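Local coordinates for protein lactate dehydrogenase, adjacent gene encodes predicted malate dehydrogenase (Cryptosporidium parvum, PDB 4ND2) that binds pyruvate and a dinucleotide cofactor and probably catalyses the NAD-dependent interconversion of (S)-lactate and pyruvate, at residues Ala8-Gly13 and Asn65-Ile70; Asn18-Val23 and Ser59-Thr64; Asp26-Val31 and Ala239-Ala244. All coordinates share one frame; numbering follows the deposited sequence.

Overall arrangement
From the N terminus, strand 6-10, an inner strand of the six-stranded parallel sheet, comes first and leads through the cofactor turn into helix 14-26 and then strand 30-34. Interaction 1 closes a long loop when residues 65-70, beyond edge strand 61-64, come back beside strand 6-10. Within that span lies interaction 2, a shorter closure between helix 14-26 and strand 61-64. Interaction 3 starts at the turn between helix 14-26 and strand 30-34 and ends on helix 234-248, so its segments alternate along the chain with those of both others. Interactions 1 and 2 stay within the nucleotide-binding half; interaction 3 joins that half to the C-terminal one.

Interaction 1: Ala8-Gly13 and Asn65-Ile70; sequences AVIGSG and NDYADI. With A3D (3-acetylpyridine adenine dinucleotide), chain C.
Just ahead of the glycine-rich cofactor turn of this Rossmann fold, Ala8 and Ile10 of the first strand pack against Ile70 and Tyr67, which lie on a short 3-10 turn after strand 61-64. The contact is apolar and well buried. Ala8 brings its methyl against the branch point of Ile70: CB of Ala8 lies 3.8 Å from CB of Ile70 and is equally close to its CG2. In Ile70 that CG2 sits beside the backbone N, while CG1 takes the position between N and carbonyl carbon (chi1 78°). The same CG2 reaches on to Ile10, whose CD1 is 4.1 Å away from it, and the two isoleucine side chains cross at about a right angle.

Ile10 meets Tyr67 with two separate branches. Its CG2, anti to the backbone N, lies 3.7 Å from the phenolic OH of Tyr67, whereas its CD1 comes to 4.2 Å from ring atom CE2 of Tyr67. Phe34 stacks on the Tyr67 ring, and Val104 of helix 94-111 touches both Ile10 and Tyr67, extending the apolar cluster. At the start of the 3-10 turn, Asp66 forms an Asx turn: Ala68 N donates to Asp66 OD2 over 3.0 Å, approaching from above the carboxylate plane.

Beyond Ile10 the strand gives way to the cofactor site. Gly11 has a positive phi of 107°, with backbone angles at which a side chain would press into the carbonyl O of Ile10. Gly13, at the N-cap of the next helix, brings its CA within 3.4 Å of O5B of the cofactor analogue, an approach made easy by the absence of a side chain. A first beta strand running into a glycine-rich turn and helix under the cofactor is the dinucleotide-binding beta-alpha-beta motif of the lactate and malate dehydrogenases.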
loop_
_atom_site.group_PDB
_atom_site.type_symbol
_atom_site.label_atom_id
_atom_site.label_comp_id
_atom_site.label_asym_id
_atom_site.label_seq_id
_atom_site.Cartn_x
_atom_site.Cartn_y
_atom_site.Cartn_z
ATOM N N ALA A 8 -10.953 7.442 17.894
ATOM C CA ALA A 8 -11.200 8.790 18.400
ATOM C C ALA A 8 -9.868 9.460 18.715
ATOM O O ALA A 8 -9.044 8.903 19.444
ATOM C CB ALA A 8 -12.080 8.747 19.640
ATOM N N VAL A 9 -9.660 10.644 18.146
ATOM C CA VAL A 9 -8.469 11.439 18.399
ATOM C C VAL A 9 -8.864 12.635 19.266
ATOM O O VAL A 9 -9.551 13.552 18.799
ATOM C CB VAL A 9 -7.831 11.918 17.078
ATOM C CG1 VAL A 9 -6.594 12.759 17.351
ATOM C CG2 VAL A 9 -7.490 10.725 16.194
ATOM N N ILE A 10 -8.439 12.610 20.528
ATOM C CA ILE A 10 -8.809 13.641 21.501
ATOM C C ILE A 10 -7.744 14.730 21.486
ATOM O O ILE A 10 -6.648 14.551 22.020
ATOM C CB ILE A 10 -8.957 13.067 22.928
ATOM C CG1 ILE A 10 -9.808 11.788 22.924
ATOM C CG2 ILE A 10 -9.555 14.110 23.866
ATOM C CD1 ILE A 10 -11.164 11.925 22.258
ATOM N N GLY A 11 -8.077 15.856 20.861
ATOM C CA GLY A 11 -7.128 16.936 20.632
ATOM C C GLY A 11 -6.756 16.947 19.166
ATOM O O GLY A 11 -6.147 15.996 18.670
ATOM N N SER A 12 -7.128 18.019 18.471
ATOM C CA SER A 12 -6.978 18.103 17.021
ATOM C C SER A 12 -5.956 19.159 16.619
ATOM O O SER A 12 -6.152 19.899 15.651
ATOM C CB SER A 12 -8.336 18.394 16.382
ATOM O OG SER A 12 -9.284 17.421 16.793
ATOM N N GLY A 13 -4.855 19.216 17.362
ATOM C CA GLY A 13 -3.750 20.105 17.033
ATOM C C GLY A 13 -2.804 19.463 16.036
ATOM O O GLY A 13 -3.226 18.696 15.169
ATOM N N ASN A 65 -17.002 18.579 19.071
ATOM C CA ASN A 65 -16.690 19.027 20.427
ATOM C C ASN A 65 -17.538 18.289 21.461
ATOM O O ASN A 65 -17.663 18.733 22.599
ATOM C CB ASN A 65 -16.890 20.544 20.553
ATOM C CG ASN A 65 -18.342 20.971 20.387
ATOM O OD1 ASN A 65 -19.215 20.164 20.070
ATOM N ND2 ASN A 65 -18.600 22.253 20.596
ATOM N N ASP A 66 -18.102 17.153 21.054
ATOM C CA ASP A 66 -19.072 16.418 21.858
ATOM C C ASP A 66 -18.574 14.994 22.106
ATOM O O ASP A 66 -18.406 14.217 21.163
ATOM C CB ASP A 66 -20.414 16.394 21.120
ATOM C CG ASP A 66 -21.542 15.815 21.949
ATOM O OD1 ASP A 66 -22.700 15.901 21.490
ATOM O OD2 ASP A 66 -21.289 15.271 23.042
ATOM N N TYR A 67 -18.356 14.650 23.375
ATOM C CA TYR A 67 -17.855 13.316 23.732
ATOM C C TYR A 67 -18.805 12.181 23.348
ATOM O O TYR A 67 -18.372 11.041 23.199
ATOM C CB TYR A 67 -17.509 13.230 25.226
ATOM C CG TYR A 67 -16.093 13.656 25.544
ATOM C CD1 TYR A 67 -15.836 14.771 26.338
ATOM C CD2 TYR A 67 -15.006 12.943 25.041
ATOM C CE1 TYR A 67 -14.536 15.159 26.626
ATOM C CE2 TYR A 67 -13.704 13.324 25.321
ATOM C CZ TYR A 67 -13.474 14.430 26.113
ATOM O OH TYR A 67 -12.179 14.805 26.388
ATOM N N ALA A 68 -20.089 12.487 23.182
ATOM C CA ALA A 68 -21.048 11.493 22.697
ATOM C C ALA A 68 -20.630 10.912 21.342
ATOM O O ALA A 68 -20.922 9.753 21.045
ATOM C CB ALA A 68 -22.443 12.095 22.611
ATOM N N ASP A 69 -19.937 11.713 20.534
ATOM C CA ASP A 69 -19.482 11.280 19.209
ATOM C C ASP A 69 -18.305 10.292 19.224
ATOM O O ASP A 69 -17.985 9.719 18.184
ATOM C CB ASP A 69 -19.125 12.495 18.336
ATOM C CG ASP A 69 -20.349 13.288 17.901
ATOM O OD1 ASP A 69 -21.445 12.698 17.806
ATOM O OD2 ASP A 69 -20.211 14.504 17.639
ATOM N N ILE A 70 -17.660 10.085 20.373
ATOM C CA ILE A 70 -16.607 9.060 20.467
ATOM C C ILE A 70 -17.158 7.715 20.953
ATOM O O ILE A 70 -16.398 6.774 21.176
ATOM C CB ILE A 70 -15.396 9.508 21.331
ATOM C CG1 ILE A 70 -15.684 9.414 22.834
ATOM C CG2 ILE A 70 -14.970 10.920 20.953
ATOM C CD1 ILE A 70 -14.436 9.456 23.690
HETATM P PA A3D C . -1.031 21.294 19.919
HETATM O O1A A3D C . -0.781 21.491 18.449
HETATM O O2A A3D C . -0.963 22.480 20.845
HETATM O O5B A3D C . -2.466 20.605 20.099
HETATM C C5B A3D C . -3.086 20.445 21.369
HETATM C C4B A3D C . -4.589 20.434 21.144
HETATM O O4B A3D C . -5.259 20.023 22.337
HETATM C C3B A3D C . -5.136 21.813 20.775
HETATM O O3B A3D C . -5.797 21.779 19.505
HETATM C C2B A3D C . -6.100 22.155 21.896
HETATM O O2B A3D C . -7.258 22.876 21.467
HETATM C C1B A3D C . -6.460 20.784 22.437
HETATM N N9A A3D C . -6.981 20.815 23.819
HETATM C C8A A3D C . -6.605 21.618 24.834
HETATM N N7A A3D C . -7.327 21.337 25.947
HETATM C C5A A3D C . -8.180 20.345 25.642
HETATM C C6A A3D C . -9.221 19.573 26.348
HETATM N N6A A3D C . -9.508 19.817 27.651
HETATM N N1A A3D C . -9.873 18.615 25.647
HETATM C C2A A3D C . -9.606 18.353 24.352
HETATM N N3A A3D C . -8.672 19.021 23.652
HETATM C C4A A3D C . -7.944 20.004 24.235
HETATM O O3 A3D C . -0.037 20.179 20.532
HETATM P PN A3D C . 0.611 18.952 19.701
HETATM O O1N A3D C . 1.804 19.465 18.946
HETATM O O2N A3D C . -0.467 18.205 18.964
HETATM O O5D A3D C . 1.116 18.014 20.904
HETATM C C5D A3D C . 0.152 17.407 21.758
HETATM C C4D A3D C . 0.806 16.756 22.971
HETATM O O4D A3D C . 1.629 15.660 22.555
HETATM C C3D A3D C . 1.710 17.700 23.760
HETATM O O3D A3D C . 1.490 17.523 25.159
HETATM C C2D A3D C . 3.112 17.256 23.412
HETATM O O2D A3D C . 4.070 17.503 24.446
HETATM C C1D A3D C . 2.897 15.768 23.202
HETATM N N1N A3D C . 3.948 15.120 22.420
HETATM C C2N A3D C . 4.462 13.971 22.884
HETATM C C3N A3D C . 5.462 13.307 22.190
HETATM C C7N A3D C . 6.034 12.023 22.707
HETATM O O7N A3D C . 6.954 11.518 22.096
HETATM C C8N A3D C . 5.471 11.377 23.936
HETATM C C4N A3D C . 5.928 13.844 20.997
HETATM C C5N A3D C . 5.380 15.031 20.533
HETATM C C6N A3D C . 4.384 15.656 21.271
#

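Interaction 2: Asn18-Val23 and Ser59-Thr64; sequences NIAYIV and SKVIGT
Apolar packing comes first here, and it is carried by Ala20 and Val61. The methyl of Ala20, on helix 14-26, points at edge strand 61-64 and meets one branch of Val61: Ala20 CB lies 4.3 Å from Val61 CG1. With CG1 anti to the backbone N (chi1 -177°), that branch of Val61 is the nearer one, and CG2 stands 5.4 Å from Ala20 CB. The small side chain lets the backbones come fairly close, with 7.2 Å between CA of Ala20 and CA of Val61. Ile48 of helix 40-55 touches both residues, and Val31 of the neighbouring strand lies against Ala20 and Val23, so the pair is part of the apolar interface between sheet and helices.

The second meeting is polar on both sides but too long for a bond. Val23 O and Ser59 OG stand 4.1 Å apart, where the sequence approaches strand 61-64. With OG beside its own backbone N (chi1 -73°), Ser59 hydrogen-bonds to the carbonyl of Ala29, and Val23 O is merely a neighbour. Val23 itself comes no nearer to Ser59 through its side chain than 5.4 Å, from CG1 to OG of Ser59.

Backbone bonds fix the helix that presents these groups. Ile22 N donates to Asn18 O at 3.0 Å and Val23 N to Ile19 O; Ala20 and Val23, three residues apart on the helix, lie near Val61 and the run-in to the strand at Ser59. Tyr21 points away from the strand, and its ring meets that of Phe234 of the second subunit. Here a helix packs on one face of a parallel sheet and reaches its edge strand, as in the layered alpha/beta Rossmann domain.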
loop_
_atom_site.group_PDB
_atom_site.type_symbol
_atom_site.label_atom_id
_atom_site.label_comp_id
_atom_site.label_asym_id
_atom_site.label_seq_id
_atom_site.Cartn_x
_atom_site.Cartn_y
_atom_site.Cartn_z
ATOM N N ASN A 18 -2.499 15.116 11.981
ATOM C CA ASN A 18 -1.669 14.151 11.256
ATOM C C ASN A 18 -2.146 12.716 11.432
ATOM O O ASN A 18 -2.143 11.944 10.478
ATOM C CB ASN A 18 -0.202 14.250 11.686
ATOM C CG ASN A 18 0.557 15.328 10.944
ATOM O OD1 ASN A 18 0.093 15.864 9.936
ATOM N ND2 ASN A 18 1.750 15.636 11.429
ATOM N N ILE A 19 -2.553 12.358 12.646
ATOM C CA ILE A 19 -3.079 11.016 12.900
ATOM C C ILE A 19 -4.298 10.750 12.018
ATOM O O ILE A 19 -4.379 9.717 11.351
ATOM C CB ILE A 19 -3.453 10.813 14.382
ATOM C CG1 ILE A 19 -2.187 10.767 15.243
ATOM C CG2 ILE A 19 -4.255 9.531 14.564
ATOM C CD1 ILE A 19 -2.452 10.820 16.732
ATOM N N ALA A 20 -5.242 11.686 12.016
ATOM C CA ALA A 20 -6.458 11.551 11.211
ATOM C C ALA A 20 -6.134 11.385 9.726
ATOM O O ALA A 20 -6.737 10.560 9.037
ATOM C CB ALA A 20 -7.364 12.754 11.424
ATOM N N TYR A 21 -5.170 12.174 9.259
ATOM C CA TYR A 21 -4.708 12.176 7.870
ATOM C C TYR A 21 -4.199 10.798 7.452
ATOM O O TYR A 21 -4.591 10.264 6.411
ATOM C CB TYR A 21 -3.579 13.210 7.749
ATOM C CG TYR A 21 -3.167 13.677 6.366
ATOM C CD1 TYR A 21 -4.089 13.829 5.332
ATOM C CD2 TYR A 21 -1.847 14.055 6.121
ATOM C CE1 TYR A 21 -3.697 14.296 4.088
ATOM C CE2 TYR A 21 -1.448 14.525 4.883
ATOM C CZ TYR A 21 -2.376 14.648 3.871
ATOM O OH TYR A 21 -1.974 15.125 2.643
ATOM N N ILE A 22 -3.334 10.228 8.284
ATOM C CA ILE A 22 -2.686 8.946 7.992
ATOM C C ILE A 22 -3.651 7.773 8.156
ATOM O O ILE A 22 -3.667 6.866 7.320
ATOM C CB ILE A 22 -1.438 8.742 8.882
ATOM C CG1 ILE A 22 -0.406 9.845 8.614
ATOM C CG2 ILE A 22 -0.824 7.361 8.665
ATOM C CD1 ILE A 22 0.046 9.954 7.176
ATOM N N VAL A 23 -4.444 7.790 9.226
ATOM C CA VAL A 23 -5.467 6.764 9.445
ATOM C C VAL A 23 -6.414 6.718 8.247
ATOM O O VAL A 23 -6.722 5.641 7.734
ATOM C CB VAL A 23 -6.278 7.019 10.738
ATOM C CG1 VAL A 23 -7.537 6.161 10.783
ATOM C CG2 VAL A 23 -5.422 6.761 11.972
ATOM N N SER A 59 -12.686 5.918 4.311
ATOM C CA SER A 59 -12.723 6.326 5.716
ATOM C C SER A 59 -13.526 7.613 5.879
ATOM O O SER A 59 -13.378 8.539 5.083
ATOM C CB SER A 59 -11.310 6.562 6.263
ATOM O OG SER A 59 -10.610 5.350 6.454
ATOM N N LYS A 60 -14.378 7.652 6.900
ATOM C CA LYS A 60 -15.074 8.876 7.287
ATOM C C LYS A 60 -14.275 9.590 8.370
ATOM O O LYS A 60 -13.825 8.962 9.331
ATOM C CB LYS A 60 -16.474 8.564 7.811
ATOM C CG LYS A 60 -17.326 7.781 6.833
ATOM C CD LYS A 60 -18.811 7.943 7.105
ATOM C CE LYS A 60 -19.629 7.045 6.188
ATOM N NZ LYS A 60 -19.452 7.407 4.753
ATOM N N VAL A 61 -14.104 10.898 8.204
ATOM C CA VAL A 61 -13.380 11.727 9.162
ATOM C C VAL A 61 -14.262 12.919 9.521
ATOM O O VAL A 61 -14.570 13.741 8.656
ATOM C CB VAL A 61 -12.040 12.226 8.581
ATOM C CG1 VAL A 61 -11.263 13.026 9.621
ATOM C CG2 VAL A 61 -11.207 11.053 8.074
ATOM N N ILE A 62 -14.679 12.996 10.786
ATOM C CA ILE A 62 -15.529 14.093 11.266
ATOM C C ILE A 62 -14.885 14.834 12.437
ATOM O O ILE A 62 -14.072 14.268 13.173
ATOM C CB ILE A 62 -16.935 13.601 11.679
ATOM C CG1 ILE A 62 -16.865 12.626 12.862
ATOM C CG2 ILE A 62 -17.629 12.947 10.494
ATOM C CD1 ILE A 62 -18.218 12.263 13.436
ATOM N N GLY A 63 -15.260 16.102 12.590
ATOM C CA GLY A 63 -14.784 16.949 13.678
ATOM C C GLY A 63 -15.916 17.235 14.645
ATOM O O GLY A 63 -17.061 17.409 14.228
ATOM N N THR A 64 -15.604 17.281 15.938
ATOM C CA THR A 64 -16.630 17.451 16.966
ATOM C C THR A 64 -16.086 18.057 18.258
ATOM O O THR A 64 -14.877 18.049 18.504
ATOM C CB THR A 64 -17.301 16.102 17.302
ATOM O OG1 THR A 64 -18.385 16.311 18.214
ATOM C CG2 THR A 64 -16.306 15.128 17.921
#

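Interaction 3: Asp26-Val31 and Ala239-Ala244; sequences DNLADV and AAVKMA
Leu28 extends one methyl, CD2, over the flank of helix 234-248, where it touches both Val241 and Ala244. CD2 of Leu28 is 4.2 Å from CG1 of Val241 and 4.4 Å from CB of Ala244, residues one helical turn apart that form a shared apolar patch. With CG anti to the backbone N (chi1 178°), Leu28 stretches outward from its turn, and its side chain runs past that of Val241 in the opposite direction. The backbones stay well apart, at 8.8 Å between CA of Leu28 and CA of Ala244. Leu248 and Glu245 of the same helix also touch Leu28.

Asp26 adds a looser contact at the margin: its OD2 lies 4.4 Å from Val241 CG1. The charge is answered across the assembly, since Asp26 OD1 forms a salt bridge with Lys25 of the second subunit. Between Asp26 and Leu28, Asn27 ends the preceding helix in a Schellman motif, with positive phi (53°), and Leu28, next after it, points toward helix 234-248. The contact thus ties the connection between helix 14-26 and strand 30-34 to helix 234-248 of the C-terminal domain, at the interdomain junction of the LDH/MDH fold.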
loop_
_atom_site.group_PDB
_atom_site.type_symbol
_atom_site.label_atom_id
_atom_site.label_comp_id
_atom_site.label_asym_id
_atom_site.label_seq_id
_atom_site.Cartn_x
_atom_site.Cartn_y
_atom_site.Cartn_z
ATOM N N ASP A 26 -4.656 5.368 5.007
ATOM C CA ASP A 26 -4.496 3.908 5.050
ATOM C C ASP A 26 -5.829 3.153 5.077
ATOM O O ASP A 26 -5.845 1.927 4.982
ATOM C CB ASP A 26 -3.678 3.493 6.278
ATOM C CG ASP A 26 -2.254 4.031 6.255
ATOM O OD1 ASP A 26 -1.743 4.373 5.168
ATOM O OD2 ASP A 26 -1.639 4.107 7.336
ATOM N N ASN A 27 -6.940 3.880 5.222
ATOM C CA ASN A 27 -8.254 3.271 5.431
ATOM C C ASN A 27 -8.238 2.280 6.604
ATOM O O ASN A 27 -8.864 1.221 6.552
ATOM C CB ASN A 27 -8.759 2.600 4.147
ATOM C CG ASN A 27 -10.235 2.221 4.216
ATOM O OD1 ASN A 27 -11.043 2.896 4.855
ATOM N ND2 ASN A 27 -10.590 1.139 3.551
ATOM N N LEU A 28 -7.511 2.640 7.659
ATOM C CA LEU A 28 -7.416 1.814 8.864
ATOM C C LEU A 28 -8.720 1.843 9.662
ATOM O O LEU A 28 -9.130 0.835 10.239
ATOM C CB LEU A 28 -6.258 2.303 9.740
ATOM C CG LEU A 28 -6.011 1.592 11.071
ATOM C CD1 LEU A 28 -5.639 0.134 10.845
ATOM C CD2 LEU A 28 -4.924 2.315 11.853
ATOM N N ALA A 29 -9.358 3.010 9.702
ATOM C CA ALA A 29 -10.592 3.192 10.459
ATOM C C ALA A 29 -11.263 4.507 10.082
ATOM O O ALA A 29 -10.688 5.330 9.361
ATOM C CB ALA A 29 -10.294 3.179 11.953
ATOM N N ASP A 30 -12.488 4.684 10.561
ATOM C CA ASP A 30 -13.114 6.002 10.591
ATOM C C ASP A 30 -12.471 6.781 11.728
ATOM O O ASP A 30 -12.012 6.191 12.710
ATOM C CB ASP A 30 -14.621 5.899 10.844
ATOM C CG ASP A 30 -15.389 5.351 9.653
ATOM O OD1 ASP A 30 -14.851 5.306 8.524
ATOM O OD2 ASP A 30 -16.560 4.976 9.854
ATOM N N VAL A 31 -12.451 8.103 11.601
ATOM C CA VAL A 31 -11.817 8.962 12.590
ATOM C C VAL A 31 -12.797 10.002 13.128
ATOM O O VAL A 31 -13.536 10.618 12.362
ATOM C CB VAL A 31 -10.600 9.693 11.988
ATOM C CG1 VAL A 31 -9.966 10.623 13.016
ATOM C CG2 VAL A 31 -9.581 8.687 11.471
ATOM N N ALA A 239 3.895 7.113 14.778
ATOM C CA ALA A 239 4.127 6.131 15.837
ATOM C C ALA A 239 2.818 5.676 16.478
ATOM O O ALA A 239 2.613 4.483 16.709
ATOM C CB ALA A 239 5.053 6.712 16.895
ATOM N N ALA A 240 1.933 6.632 16.759
ATOM C CA ALA A 240 0.625 6.330 17.343
ATOM C C ALA A 240 -0.218 5.451 16.420
ATOM O O ALA A 240 -0.927 4.558 16.888
ATOM C CB ALA A 240 -0.118 7.617 17.666
ATOM N N VAL A 241 -0.138 5.708 15.114
ATOM C CA VAL A 241 -0.882 4.928 14.123
ATOM C C VAL A 241 -0.376 3.483 14.080
ATOM O O VAL A 241 -1.173 2.547 13.996
ATOM C CB VAL A 241 -0.813 5.564 12.712
ATOM C CG1 VAL A 241 -1.453 4.655 11.669
ATOM C CG2 VAL A 241 -1.500 6.922 12.703
ATOM N N LYS A 242 0.941 3.301 14.155
ATOM C CA LYS A 242 1.519 1.956 14.195
ATOM C C LYS A 242 0.988 1.179 15.398
ATOM O O LYS A 242 0.682 -0.006 15.287
ATOM C CB LYS A 242 3.053 2.009 14.238
ATOM C CG LYS A 242 3.720 2.657 13.028
ATOM C CD LYS A 242 3.352 2.013 11.698
ATOM C CE LYS A 242 3.862 0.582 11.592
ATOM N NZ LYS A 242 3.502 -0.017 10.279
ATOM N N MET A 243 0.854 1.856 16.536
ATOM C CA MET A 243 0.301 1.236 17.743
ATOM C C MET A 243 -1.180 0.893 17.578
ATOM O O MET A 243 -1.622 -0.172 18.004
ATOM C CB MET A 243 0.506 2.146 18.957
ATOM C CG MET A 243 1.968 2.324 19.334
ATOM S SD MET A 243 2.236 3.467 20.701
ATOM C CE MET A 243 1.476 2.572 22.050
ATOM N N ALA A 244 -1.937 1.796 16.955
ATOM C CA ALA A 244 -3.351 1.554 16.663
ATOM C C ALA A 244 -3.532 0.373 15.708
ATOM O O ALA A 244 -4.433 -0.447 15.902
ATOM C CB ALA A 244 -4.000 2.806 16.086
#